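Local atomic coordinates of N-acetylmuramoyl-L-alanine amidase AmiD (Escherichia coli, PDB entry 3D2Y), a protein that cleaves the amide bond between N-acetylmuramoyl groups and L-amino acids in certain cell-wall glycopeptides, using one bound zinc ion. Residues A[45-59]-A[72-84]. Residues are numbered along the deposited sequence; the frame is centred on the assembly and turned at random. Where two conformers were deposited one is given.
Sequences LATLTDKQVSSHYLV and IWQLVPEQELAWH
The imidazole of H56 lies among V76, P77, E80 and A82. Its NE2 donates to E80 O at 2.8 Å, and the acceptor lies in the ring plane. P77 O is also at the ring edge. The methyl of A82 lies over one ring face, its CB 3.7 Å from the centroid, a CH-pi contact. V76 CG1 touches CD2. H56 CG stands anti to its own carbonyl carbon (chi1 -59°), which places the ring among these residues. ND1 is a hydrogen-bond partner of G102 N, so both ring nitrogens are used. Replacing H56 by alanine would probably leave E80 O without its donor, G102 N without its acceptor and the A82 methyl without the ring face it packs on.

Y57 OH donates to E78 OE2 at 2.6 Å. The carboxylate is met on its anti side and out of its plane, which is nearly perpendicular to the phenol ring. R140 pairs with the same oxygen. The aliphatic part of Q74 runs alongside the ring.

L58 and W73 form an antiparallel hydrogen-bonded pair, placing 73-74 at the edge of the central sheet. Just beyond the strands, L75 N donates to H56 O. The L75 side chain reaches back to the helix, with CD1 on L48 CB and CD2 tight against L45 CD1 at 3.5 Å.

S54 is gripped twice by W83: its N donates to W83 O, and its OG accepts W83 N at 3.0 Å. The indole edge of W83 meets Q52 O.

H84 follows directly and hydrogen-bonds through ND1 to NE2 of the zinc ligand H35. The fixed backbone at W83 is therefore consistent with a second-shell role for this contact, holding H84 behind the metal site.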
ATOM      1  N   LEU A  45       7.271  -6.124 -17.802  1.00 10.11           N
ATOM      2  CA  LEU A  45       6.139  -5.905 -18.715  1.00  6.50           C
ATOM      3  C   LEU A  45       5.635  -7.255 -19.268  1.00  8.26           C
ATOM      4  O   LEU A  45       4.442  -7.515 -19.297  1.00  6.46           O
ATOM      5  CB  LEU A  45       6.551  -4.919 -19.823  1.00  6.94           C
ATOM      6  CG  LEU A  45       5.475  -4.601 -20.847  1.00  2.90           C
ATOM      7  CD1 LEU A  45       4.254  -3.930 -20.222  1.00  4.33           C
ATOM      8  CD2 LEU A  45       6.110  -3.642 -21.838  1.00  9.39           C
ATOM      9  N   ALA A  46       6.569  -8.126 -19.653  1.00 13.54           N
ATOM     10  CA  ALA A  46       6.246  -9.477 -20.103  1.00 10.38           C
ATOM     11  C   ALA A  46       5.408 -10.226 -19.039  1.00 11.71           C
ATOM     12  O   ALA A  46       4.320 -10.762 -19.316  1.00  6.88           O
ATOM     13  CB  ALA A  46       7.548 -10.251 -20.435  1.00 14.73           C
ATOM     14  N   THR A  47       5.897 -10.200 -17.808  1.00 11.40           N
ATOM     15  CA  THR A  47       5.302 -10.963 -16.719  1.00 10.45           C
ATOM     16  C   THR A  47       3.918 -10.416 -16.363  1.00  9.93           C
ATOM     17  O   THR A  47       2.973 -11.180 -16.216  1.00 15.22           O
ATOM     18  CB  THR A  47       6.211 -10.963 -15.454  1.00  8.00           C
ATOM     19  OG1 THR A  47       7.478 -11.589 -15.743  1.00 10.64           O
ATOM     20  CG2 THR A  47       5.533 -11.675 -14.295  1.00  9.23           C
ATOM     21  N   LEU A  48       3.802  -9.101 -16.267  1.00  2.78           N
ATOM     22  CA  LEU A  48       2.540  -8.467 -15.901  1.00  6.44           C
ATOM     23  C   LEU A  48       1.461  -8.446 -16.981  1.00  7.33           C
ATOM     24  O   LEU A  48       0.344  -7.942 -16.739  1.00  6.73           O
ATOM     25  CB  LEU A  48       2.814  -7.053 -15.415  1.00  5.09           C
ATOM     26  CG  LEU A  48       3.663  -6.956 -14.145  1.00  6.63           C
ATOM     27  CD1 LEU A  48       4.258  -5.540 -13.959  1.00  2.10           C
ATOM     28  CD2 LEU A  48       2.879  -7.439 -12.901  1.00  4.13           C
ATOM     29  N   THR A  49       1.789  -8.959 -18.162  1.00  8.26           N
ATOM     30  CA  THR A  49       0.803  -9.125 -19.242  1.00 11.62           C
ATOM     31  C   THR A  49       0.556 -10.606 -19.548  1.00 13.57           C
ATOM     32  O   THR A  49      -0.163 -10.949 -20.507  1.00 15.75           O
ATOM     33  CB  THR A  49       1.154  -8.323 -20.522  1.00  8.25           C
ATOM     34  OG1 THR A  49       2.435  -8.725 -21.050  1.00 10.22           O
ATOM     35  CG2 THR A  49       1.215  -6.807 -20.217  1.00  9.12           C
ATOM     36  N   ASP A  50       1.116 -11.475 -18.709  1.00 13.25           N
ATOM     37  CA  ASP A  50       0.935 -12.914 -18.870  1.00 16.58           C
ATOM     38  C   ASP A  50      -0.273 -13.375 -18.070  1.00 17.02           C
ATOM     39  O   ASP A  50      -1.145 -12.573 -17.680  1.00 20.14           O
ATOM     40  CB  ASP A  50       2.193 -13.712 -18.478  1.00 18.31           C
ATOM     41  CG  ASP A  50       2.578 -14.774 -19.538  1.00 30.34           C
ATOM     42  OD1 ASP A  50       2.816 -14.380 -20.709  1.00 35.78           O
ATOM     43  OD2 ASP A  50       2.660 -15.992 -19.214  1.00 30.73           O
ATOM     44  N   LYS A  51      -0.349 -14.667 -17.821  1.00 19.36           N
ATOM     45  CA  LYS A  51      -1.613 -15.183 -17.335  1.00 22.42           C
ATOM     46  C   LYS A  51      -1.642 -15.509 -15.828  1.00 17.25           C
ATOM     47  O   LYS A  51      -2.627 -16.045 -15.337  1.00 15.46           O
ATOM     48  CB  LYS A  51      -2.145 -16.293 -18.251  1.00 25.18           C
ATOM     49  CG  LYS A  51      -1.097 -17.238 -18.797  1.00 30.13           C
ATOM     50  CD  LYS A  51      -1.056 -18.528 -17.989  1.00 34.04           C
ATOM     51  CE  LYS A  51      -0.390 -19.645 -18.790  1.00 35.72           C
ATOM     52  NZ  LYS A  51      -1.304 -20.831 -18.803  1.00 34.24           N
ATOM     53  N   GLN A  52      -0.582 -15.131 -15.111  1.00 14.29           N
ATOM     54  CA  GLN A  52      -0.501 -15.367 -13.666  0.50 15.07           C
ATOM     55  C   GLN A  52      -0.657 -14.093 -12.828  1.00 11.74           C
ATOM     56  O   GLN A  52      -1.294 -14.102 -11.785  1.00 10.01           O
ATOM     57  CB  GLN A  52       0.795 -16.110 -13.314  0.50 19.66           C
ATOM     58  CG  GLN A  52       0.824 -17.543 -13.856  0.50 20.09           C
ATOM     59  CD  GLN A  52       2.120 -18.269 -13.564  0.50 21.26           C
ATOM     60  OE1 GLN A  52       2.403 -18.625 -12.415  0.50 24.00           O
ATOM     61  NE2 GLN A  52       2.906 -18.524 -14.611  0.50 21.96           N
ATOM     62  N   VAL A  53      -0.076 -12.988 -13.278  1.00 10.02           N
ATOM     63  CA  VAL A  53      -0.177 -11.756 -12.512  0.50  7.94           C
ATOM     64  C   VAL A  53      -0.295 -10.545 -13.433  1.00  7.11           C
ATOM     65  O   VAL A  53       0.092 -10.602 -14.580  1.00  3.69           O
ATOM     66  CB  VAL A  53       0.974 -11.627 -11.463  0.50  8.47           C
ATOM     67  CG1 VAL A  53       2.318 -12.058 -12.048  0.50  8.01           C
ATOM     68  CG2 VAL A  53       1.067 -10.210 -10.932  0.50  7.06           C
ATOM     69  N   SER A  54      -0.892  -9.478 -12.925  1.00  2.73           N
ATOM     70  CA  SER A  54      -0.909  -8.184 -13.604  1.00  8.62           C
ATOM     71  C   SER A  54      -0.973  -7.015 -12.606  1.00  5.01           C
ATOM     72  O   SER A  54      -1.143  -7.208 -11.393  1.00  5.35           O
ATOM     73  CB  SER A  54      -2.094  -8.089 -14.566  1.00  4.31           C
ATOM     74  OG  SER A  54      -3.328  -8.084 -13.827  1.00  5.18           O
ATOM     75  N   SER A  55      -0.825  -5.799 -13.109  1.00  6.84           N
ATOM     76  CA  SER A  55      -1.095  -4.607 -12.295  1.00  4.70           C
ATOM     77  C   SER A  55      -1.715  -3.572 -13.209  1.00  6.26           C
ATOM     78  O   SER A  55      -1.614  -3.682 -14.444  1.00  8.65           O
ATOM     79  CB  SER A  55       0.187  -4.058 -11.656  1.00  9.51           C
ATOM     80  OG  SER A  55       1.126  -3.694 -12.666  1.00 10.33           O
ATOM     81  N   HIS A  56      -2.334  -2.549 -12.625  1.00  2.04           N
ATOM     82  CA  HIS A  56      -2.920  -1.471 -13.441  1.00  5.98           C
ATOM     83  C   HIS A  56      -1.885  -0.562 -14.050  1.00  5.19           C
ATOM     84  O   HIS A  56      -2.015  -0.178 -15.205  1.00  3.94           O
ATOM     85  CB  HIS A  56      -3.904  -0.652 -12.645  1.00  4.31           C
ATOM     86  CG  HIS A  56      -5.029  -1.453 -12.088  1.00  5.99           C
ATOM     87  ND1 HIS A  56      -4.986  -2.066 -10.846  1.00  6.17           N
ATOM     88  CD2 HIS A  56      -6.248  -1.742 -12.612  1.00  4.32           C
ATOM     89  CE1 HIS A  56      -6.125  -2.701 -10.639  1.00  2.00           C
ATOM     90  NE2 HIS A  56      -6.909  -2.523 -11.696  1.00  5.55           N
ATOM     91  N   TYR A  57      -0.831  -0.255 -13.283  1.00  5.88           N
ATOM     92  CA  TYR A  57       0.243   0.590 -13.781  1.00  6.83           C
ATOM     93  C   TYR A  57       1.633  -0.027 -13.556  1.00  6.44           C
ATOM     94  O   TYR A  57       1.879  -0.791 -12.608  1.00  6.33           O
ATOM     95  CB  TYR A  57       0.146   1.978 -13.141  1.00  2.33           C
ATOM     96  CG  TYR A  57      -1.168   2.671 -13.357  1.00  5.25           C
ATOM     97  CD1 TYR A  57      -1.381   3.426 -14.513  1.00  6.80           C
ATOM     98  CD2 TYR A  57      -2.184   2.586 -12.417  1.00  2.00           C
ATOM     99  CE1 TYR A  57      -2.586   4.078 -14.726  1.00  3.72           C
ATOM    100  CE2 TYR A  57      -3.420   3.231 -12.619  1.00  2.86           C
ATOM    101  CZ  TYR A  57      -3.591   3.971 -13.792  1.00  2.00           C
ATOM    102  OH  TYR A  57      -4.728   4.655 -14.097  1.00  2.00           O
ATOM    103  N   LEU A  58       2.507   0.255 -14.500  1.00  2.83           N
ATOM    104  CA  LEU A  58       3.919  -0.086 -14.396  1.00  3.77           C
ATOM    105  C   LEU A  58       4.776   1.176 -14.647  1.00  6.47           C
ATOM    106  O   LEU A  58       4.728   1.768 -15.755  1.00  4.27           O
ATOM    107  CB  LEU A  58       4.279  -1.214 -15.386  1.00  2.00           C
ATOM    108  CG  LEU A  58       5.758  -1.649 -15.532  1.00  4.95           C
ATOM    109  CD1 LEU A  58       6.360  -2.232 -14.224  1.00  8.10           C
ATOM    110  CD2 LEU A  58       5.865  -2.690 -16.646  1.00  7.00           C
ATOM    111  N   VAL A  59       5.531   1.591 -13.620  1.00  3.12           N
ATOM    112  CA  VAL A  59       6.360   2.798 -13.690  1.00  4.01           C
ATOM    113  C   VAL A  59       7.836   2.392 -13.883  1.00  4.84           C
ATOM    114  O   VAL A  59       8.385   1.723 -13.016  1.00  4.44           O
ATOM    115  CB  VAL A  59       6.241   3.686 -12.417  1.00  2.00           C
ATOM    116  CG1 VAL A  59       6.930   5.064 -12.689  1.00  2.38           C
ATOM    117  CG2 VAL A  59       4.714   3.899 -12.040  1.00  2.00           C
ATOM    118  N   ILE A  72       4.176   6.536 -18.195  1.00  7.00           N
ATOM    119  CA  ILE A  72       3.876   5.385 -17.343  1.00  6.82           C
ATOM    120  C   ILE A  72       2.982   4.417 -18.138  1.00  4.64           C
ATOM    121  O   ILE A  72       2.150   4.862 -18.926  1.00  5.47           O
ATOM    122  CB  ILE A  72       3.116   5.874 -16.059  1.00  4.10           C
ATOM    123  CG1 ILE A  72       3.998   6.795 -15.204  1.00  5.97           C
ATOM    124  CG2 ILE A  72       2.601   4.704 -15.215  1.00  2.67           C
ATOM    125  CD1 ILE A  72       3.204   7.555 -14.106  1.00  3.33           C
ATOM    126  N   TRP A  73       3.149   3.105 -17.930  1.00  4.79           N
ATOM    127  CA  TRP A  73       2.409   2.096 -18.694  1.00  6.52           C
ATOM    128  C   TRP A  73       1.158   1.700 -17.928  1.00 11.39           C
ATOM    129  O   TRP A  73       1.243   1.459 -16.735  1.00  6.63           O
ATOM    130  CB  TRP A  73       3.302   0.876 -18.990  1.00  8.93           C
ATOM    131  CG  TRP A  73       4.057   1.017 -20.302  1.00  9.18           C
ATOM    132  CD1 TRP A  73       3.785   0.363 -21.456  1.00 10.48           C
ATOM    133  CD2 TRP A  73       5.161   1.881 -20.573  1.00  7.90           C
ATOM    134  NE1 TRP A  73       4.673   0.731 -22.435  1.00 10.35           N
ATOM    135  CE2 TRP A  73       5.536   1.659 -21.919  1.00  7.73           C
ATOM    136  CE3 TRP A  73       5.901   2.796 -19.800  1.00  5.12           C
ATOM    137  CZ2 TRP A  73       6.587   2.355 -22.536  1.00 12.75           C
ATOM    138  CZ3 TRP A  73       6.960   3.490 -20.411  1.00  8.04           C
ATOM    139  CH2 TRP A  73       7.294   3.257 -21.774  1.00  9.13           C
ATOM    140  N   GLN A  74      -0.001   1.745 -18.591  1.00  9.87           N
ATOM    141  CA  GLN A  74      -1.252   1.243 -17.986  1.00  9.37           C
ATOM    142  C   GLN A  74      -1.624  -0.051 -18.675  1.00  7.28           C
ATOM    143  O   GLN A  74      -1.717  -0.117 -19.909  1.00  8.47           O
ATOM    144  CB  GLN A  74      -2.397   2.284 -17.952  1.00 10.28           C
ATOM    145  CG  GLN A  74      -3.739   1.696 -17.390  1.00  7.78           C
ATOM    146  CD  GLN A  74      -4.892   2.654 -17.285  1.00 12.01           C
ATOM    147  OE1 GLN A  74      -5.877   2.374 -16.571  1.00 11.95           O
ATOM    148  NE2 GLN A  74      -4.811   3.768 -17.974  1.00  8.59           N
ATOM    149  N   LEU A  75      -1.784  -1.101 -17.876  1.00  3.89           N
ATOM    150  CA  LEU A  75      -1.932  -2.443 -18.389  1.00  5.52           C
ATOM    151  C   LEU A  75      -3.352  -2.959 -18.263  1.00  2.00           C
ATOM    152  O   LEU A  75      -3.724  -3.897 -18.945  1.00  7.19           O
ATOM    153  CB  LEU A  75      -0.972  -3.394 -17.651  1.00  7.40           C
ATOM    154  CG  LEU A  75       0.512  -3.044 -17.661  1.00  9.53           C
ATOM    155  CD1 LEU A  75       1.274  -4.042 -16.833  1.00 13.38           C
ATOM    156  CD2 LEU A  75       1.095  -3.019 -19.108  1.00  8.50           C
ATOM    157  N   VAL A  76      -4.130  -2.363 -17.355  1.00  2.11           N
ATOM    158  CA  VAL A  76      -5.449  -2.878 -16.986  1.00  3.86           C
ATOM    159  C   VAL A  76      -6.337  -1.679 -16.691  1.00  5.92           C
ATOM    160  O   VAL A  76      -5.915  -0.802 -15.937  1.00  4.30           O
ATOM    161  CB  VAL A  76      -5.441  -3.837 -15.739  1.00  2.00           C
ATOM    162  CG1 VAL A  76      -6.923  -4.224 -15.297  1.00  3.30           C
ATOM    163  CG2 VAL A  76      -4.589  -5.091 -15.978  1.00  2.00           C
ATOM    164  N   PRO A  77      -7.528  -1.602 -17.349  1.00  6.69           N
ATOM    165  CA  PRO A  77      -8.488  -0.513 -17.041  1.00  7.52           C
ATOM    166  C   PRO A  77      -8.816  -0.552 -15.544  1.00  4.95           C
ATOM    167  O   PRO A  77      -8.940  -1.630 -14.971  1.00 11.75           O
ATOM    168  CB  PRO A  77      -9.721  -0.865 -17.885  1.00  9.46           C
ATOM    169  CG  PRO A  77      -9.199  -1.722 -19.009  1.00  9.76           C
ATOM    170  CD  PRO A  77      -8.078  -2.535 -18.352  1.00  9.38           C
ATOM    171  N   GLU A  78      -8.927   0.632 -14.937  1.00  5.70           N
ATOM    172  CA  GLU A  78      -9.079   0.774 -13.485  1.00  6.62           C
ATOM    173  C   GLU A  78     -10.400   0.166 -13.064  1.00  2.88           C
ATOM    174  O   GLU A  78     -10.523  -0.259 -11.924  1.00  7.60           O
ATOM    175  CB  GLU A  78      -9.056   2.254 -13.047  1.00  7.01           C
ATOM    176  CG  GLU A  78      -7.702   2.978 -13.156  1.00  6.46           C
ATOM    177  CD  GLU A  78      -7.702   4.397 -12.526  1.00  2.64           C
ATOM    178  OE1 GLU A  78      -8.796   4.945 -12.262  1.00  7.07           O
ATOM    179  OE2 GLU A  78      -6.600   4.946 -12.309  1.00  9.25           O
ATOM    180  N   GLN A  79     -11.376   0.137 -13.982  1.00  6.61           N
ATOM    181  CA  GLN A  79     -12.708  -0.418 -13.721  0.50  4.99           C
ATOM    182  C   GLN A  79     -12.615  -1.911 -13.440  1.00  5.63           C
ATOM    183  O   GLN A  79     -13.494  -2.482 -12.850  1.00  6.36           O
ATOM    184  CB  GLN A  79     -13.613  -0.216 -14.943  0.50  6.51           C
ATOM    185  CG  GLN A  79     -13.368  -1.275 -16.035  0.50  9.72           C
ATOM    186  CD  GLN A  79     -13.683  -0.834 -17.434  0.50 12.58           C
ATOM    187  OE1 GLN A  79     -12.954  -1.168 -18.375  0.50  9.92           O
ATOM    188  NE2 GLN A  79     -14.773  -0.091 -17.598  0.50  9.82           N
ATOM    189  N   GLU A  80     -11.542  -2.521 -13.926  1.00  5.76           N
ATOM    190  CA  GLU A  80     -11.338  -3.953 -13.819  1.00  4.50           C
ATOM    191  C   GLU A  80     -10.305  -4.246 -12.747  1.00  5.76           C
ATOM    192  O   GLU A  80      -9.444  -3.417 -12.473  1.00  6.48           O
ATOM    193  CB  GLU A  80     -10.888  -4.524 -15.164  1.00 12.05           C
ATOM    194  CG  GLU A  80     -12.016  -4.614 -16.202  1.00 17.64           C
ATOM    195  CD  GLU A  80     -11.668  -5.574 -17.275  1.00 22.51           C
ATOM    196  OE1 GLU A  80     -12.405  -6.578 -17.418  1.00 29.17           O
ATOM    197  OE2 GLU A  80     -10.645  -5.348 -17.954  1.00 21.92           O
ATOM    198  N   LEU A  81     -10.396  -5.414 -12.128  1.00  5.27           N
ATOM    199  CA  LEU A  81      -9.327  -5.843 -11.229  1.00  5.14           C
ATOM    200  C   LEU A  81      -8.125  -6.430 -11.963  1.00  3.05           C
ATOM    201  O   LEU A  81      -8.249  -7.069 -13.035  1.00  2.19           O
ATOM    202  CB  LEU A  81      -9.864  -6.820 -10.162  1.00  4.19           C
ATOM    203  CG  LEU A  81     -10.376  -8.201 -10.534  1.00  2.00           C
ATOM    204  CD1 LEU A  81      -9.173  -9.112 -10.711  1.00  2.00           C
ATOM    205  CD2 LEU A  81     -11.271  -8.722  -9.433  1.00  2.79           C
ATOM    206  N   ALA A  82      -6.956  -6.204 -11.364  1.00  3.86           N
ATOM    207  CA  ALA A  82      -5.694  -6.749 -11.830  1.00  2.78           C
ATOM    208  C   ALA A  82      -5.293  -7.795 -10.796  1.00  2.07           C
ATOM    209  O   ALA A  82      -5.760  -7.728  -9.666  1.00  2.56           O
ATOM    210  CB  ALA A  82      -4.650  -5.620 -11.928  1.00  2.00           C
ATOM    211  N   TRP A  83      -4.472  -8.778 -11.194  1.00  2.00           N
ATOM    212  CA  TRP A  83      -3.967  -9.859 -10.330  1.00  3.81           C
ATOM    213  C   TRP A  83      -2.621  -9.485  -9.677  1.00  2.00           C
ATOM    214  O   TRP A  83      -1.559 -10.016 -10.038  1.00  4.11           O
ATOM    215  CB  TRP A  83      -3.870 -11.165 -11.131  1.00  3.38           C
ATOM    216  CG  TRP A  83      -5.184 -11.920 -11.272  1.00  6.06           C
ATOM    217  CD1 TRP A  83      -6.417 -11.515 -10.872  1.00  3.54           C
ATOM    218  CD2 TRP A  83      -5.357 -13.212 -11.882  1.00  6.57           C
ATOM    219  NE1 TRP A  83      -7.352 -12.484 -11.167  1.00  4.88           N
ATOM    220  CE2 TRP A  83      -6.720 -13.531 -11.808  1.00  5.52           C
ATOM    221  CE3 TRP A  83      -4.478 -14.117 -12.515  1.00  6.80           C
ATOM    222  CZ2 TRP A  83      -7.237 -14.760 -12.295  1.00  7.88           C
ATOM    223  CZ3 TRP A  83      -4.977 -15.322 -12.975  1.00  4.33           C
ATOM    224  CH2 TRP A  83      -6.343 -15.630 -12.884  1.00  5.65           C
ATOM    225  N   HIS A  84      -2.678  -8.515  -8.734  1.00  2.00           N
ATOM    226  CA  HIS A  84      -1.498  -7.919  -8.063  1.00  2.00           C
ATOM    227  C   HIS A  84      -1.366  -8.160  -6.542  1.00  2.00           C
ATOM    228  O   HIS A  84      -0.267  -8.253  -6.012  1.00  4.86           O
ATOM    229  CB  HIS A  84      -1.379  -6.400  -8.365  1.00  3.05           C
ATOM    230  CG  HIS A  84      -2.454  -5.577  -7.708  1.00  3.35           C
ATOM    231  ND1 HIS A  84      -2.262  -4.960  -6.493  1.00  3.90           N
ATOM    232  CD2 HIS A  84      -3.745  -5.345  -8.050  1.00  2.00           C
ATOM    233  CE1 HIS A  84      -3.381  -4.349  -6.125  1.00  5.32           C
ATOM    234  NE2 HIS A  84      -4.298  -4.577  -7.049  1.00  2.00           N
TER